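Local coordinates for protein type-2Ba cytolytic delta-endotoxin (Bacillus thuringiensis serovar israelensis, PDB 2RCI) that probably kills the larvae of dipteran insects by opening pores in the epithelial cell membrane of their midgut, at residues Asn29-Ala34 / Asn52-Ala57. Numbering follows the deposited sequence.
Sequences NTFQGA and NGLPNA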
loop_
_atom_site.group_PDB
_atom_site.type_symbol
_atom_site.label_atom_id
_atom_site.label_comp_id
_atom_site.label_asym_id
_atom_site.label_seq_id
_atom_site.Cartn_x
_atom_site.Cartn_y
_atom_site.Cartn_z
ATOM N N ASN A 29 -8.015 -0.596 12.010
ATOM C CA ASN A 29 -7.598 -1.288 13.240
ATOM C C ASN A 29 -7.557 -2.810 13.083
ATOM O O ASN A 29 -6.634 -3.467 13.563
ATOM C CB ASN A 29 -8.514 -0.932 14.426
ATOM C CG ASN A 29 -8.202 0.423 15.031
ATOM O OD1 ASN A 29 -7.198 1.054 14.696
ATOM N ND2 ASN A 29 -9.060 0.873 15.950
ATOM N N THR A 30 -8.560 -3.349 12.398
ATOM C CA THR A 30 -8.720 -4.797 12.230
ATOM C C THR A 30 -7.542 -5.386 11.443
ATOM O O THR A 30 -7.019 -6.445 11.790
ATOM C CB THR A 30 -10.072 -5.124 11.569
ATOM O OG1 THR A 30 -11.126 -4.664 12.421
ATOM C CG2 THR A 30 -10.247 -6.625 11.376
ATOM N N PHE A 31 -7.108 -4.668 10.408
ATOM C CA PHE A 31 -5.963 -5.106 9.611
ATOM C C PHE A 31 -4.576 -4.979 10.223
ATOM O O PHE A 31 -3.629 -5.558 9.696
ATOM C CB PHE A 31 -6.020 -4.550 8.189
ATOM C CG PHE A 31 -7.037 -5.227 7.362
ATOM C CD1 PHE A 31 -8.302 -4.672 7.203
ATOM C CD2 PHE A 31 -6.762 -6.482 6.803
ATOM C CE1 PHE A 31 -9.276 -5.354 6.468
ATOM C CE2 PHE A 31 -7.708 -7.157 6.079
ATOM C CZ PHE A 31 -8.969 -6.597 5.893
ATOM N N GLN A 32 -4.447 -4.258 11.336
ATOM C CA GLN A 32 -3.209 -4.320 12.140
ATOM C C GLN A 32 -2.835 -5.772 12.476
ATOM O O GLN A 32 -1.647 -6.116 12.561
ATOM C CB GLN A 32 -3.327 -3.492 13.422
ATOM C CG GLN A 32 -3.656 -2.003 13.207
ATOM C CD GLN A 32 -2.604 -1.242 12.401
ATOM O OE1 GLN A 32 -1.432 -1.654 12.314
ATOM N NE2 GLN A 32 -3.019 -0.112 11.812
ATOM N N GLY A 33 -3.857 -6.614 12.624
ATOM C CA GLY A 33 -3.688 -8.044 12.919
ATOM C C GLY A 33 -2.922 -8.843 11.867
ATOM O O GLY A 33 -2.446 -9.953 12.150
ATOM N N ALA A 34 -2.793 -8.298 10.655
ATOM C CA ALA A 34 -2.005 -8.974 9.602
ATOM C C ALA A 34 -0.491 -8.666 9.620
ATOM O O ALA A 34 0.267 -9.186 8.786
ATOM C CB ALA A 34 -2.579 -8.668 8.239
ATOM N N ASN A 52 -11.978 -12.714 5.626
ATOM C CA ASN A 52 -12.964 -13.790 5.753
ATOM C C ASN A 52 -13.859 -13.655 6.974
ATOM O O ASN A 52 -15.021 -14.110 6.959
ATOM C CB ASN A 52 -12.270 -15.173 5.838
ATOM C CG ASN A 52 -13.243 -16.332 5.581
ATOM O OD1 ASN A 52 -13.989 -16.306 4.608
ATOM N ND2 ASN A 52 -13.215 -17.360 6.451
ATOM N N GLY A 53 -13.326 -13.075 8.045
ATOM C CA GLY A 53 -14.103 -12.951 9.282
ATOM C C GLY A 53 -15.012 -11.740 9.322
ATOM O O GLY A 53 -15.829 -11.601 10.254
ATOM N N LEU A 54 -14.891 -10.848 8.340
ATOM C CA LEU A 54 -15.648 -9.597 8.409
ATOM C C LEU A 54 -17.103 -9.786 8.004
ATOM O O LEU A 54 -17.372 -10.454 7.003
ATOM C CB LEU A 54 -15.009 -8.517 7.538
ATOM C CG LEU A 54 -13.664 -7.937 7.977
ATOM C CD1 LEU A 54 -13.145 -7.110 6.792
ATOM C CD2 LEU A 54 -13.779 -7.054 9.241
ATOM N N PRO A 55 -18.046 -9.186 8.771
ATOM C CA PRO A 55 -19.455 -9.293 8.387
ATOM C C PRO A 55 -19.794 -8.466 7.149
ATOM O O PRO A 55 -19.157 -7.420 6.904
ATOM C CB PRO A 55 -20.196 -8.724 9.608
ATOM C CG PRO A 55 -19.239 -7.796 10.247
ATOM C CD PRO A 55 -17.865 -8.401 10.010
ATOM N N ASN A 56 -20.785 -8.916 6.379
ATOM C CA ASN A 56 -21.295 -8.127 5.249
ATOM C C ASN A 56 -20.169 -7.665 4.306
ATOM O O ASN A 56 -20.159 -6.523 3.865
ATOM C CB ASN A 56 -22.044 -6.897 5.780
ATOM C CG ASN A 56 -23.136 -7.262 6.784
ATOM O OD1 ASN A 56 -23.067 -6.891 7.956
ATOM N ND2 ASN A 56 -24.135 -8.004 6.323
ATOM N N ALA A 57 -19.212 -8.549 4.044
ATOM C CA ALA A 57 -17.999 -8.149 3.353
ATOM C C ALA A 57 -17.633 -9.126 2.243
ATOM O O ALA A 57 -18.037 -10.296 2.284
ATOM C CB ALA A 57 -16.850 -7.984 4.355
#
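The ring of Phe31 meets Leu54 obliquely: methyl CD1 of the leucine comes to 4.3 Å from ring atom CE1. The Phe31 side chain also touches Ile50 of helix 44-53, Val189 of strand 177-192, and Ile153 and Pro155 of strand 150-162, which makes Phe31 a buried link between the helices and the sheet. This is the Cyt toxin fold, a beta-sheet sandwiched between two layers of alpha-helices, and the contact lies within one of those layers, joining the C-terminal part of helix 21-31 to the residues that follow helix 44-53.

Leu54 works as a two-pronged fork. Its chi1 of -69° sets CG beside the leucine's own backbone N and anti to its carbonyl carbon, and from there the two methyls part company. While CD1 goes to the phenylalanine, its other methyl, CD2, reaches CG2 of Thr30 at 4.1 Å. Thr30 and Leu54 point against each other and overlap alongside, not end on, the threonine and the leucine each starting out toward the opposing segment. The backbones stay well apart, with 9.3 Å between the CA atoms of Thr30 and Leu54, and no hydrogen bond joins the two segments. What holds here is a modest van der Waals contact that buries about 95 Å² in all. Beneath it, Leu54 also rests on Val189, just as Phe31 does, so both residues share a partner on the sheet.

Thr30 keeps its polar and apolar branches apart. With chi1 at -62°, OG1 sits beside its own backbone N and hydrogen-bonds to the carbonyl oxygen of Arg26 one turn back, while CG2, anti to that N, is the methyl that touches Leu54 CD2.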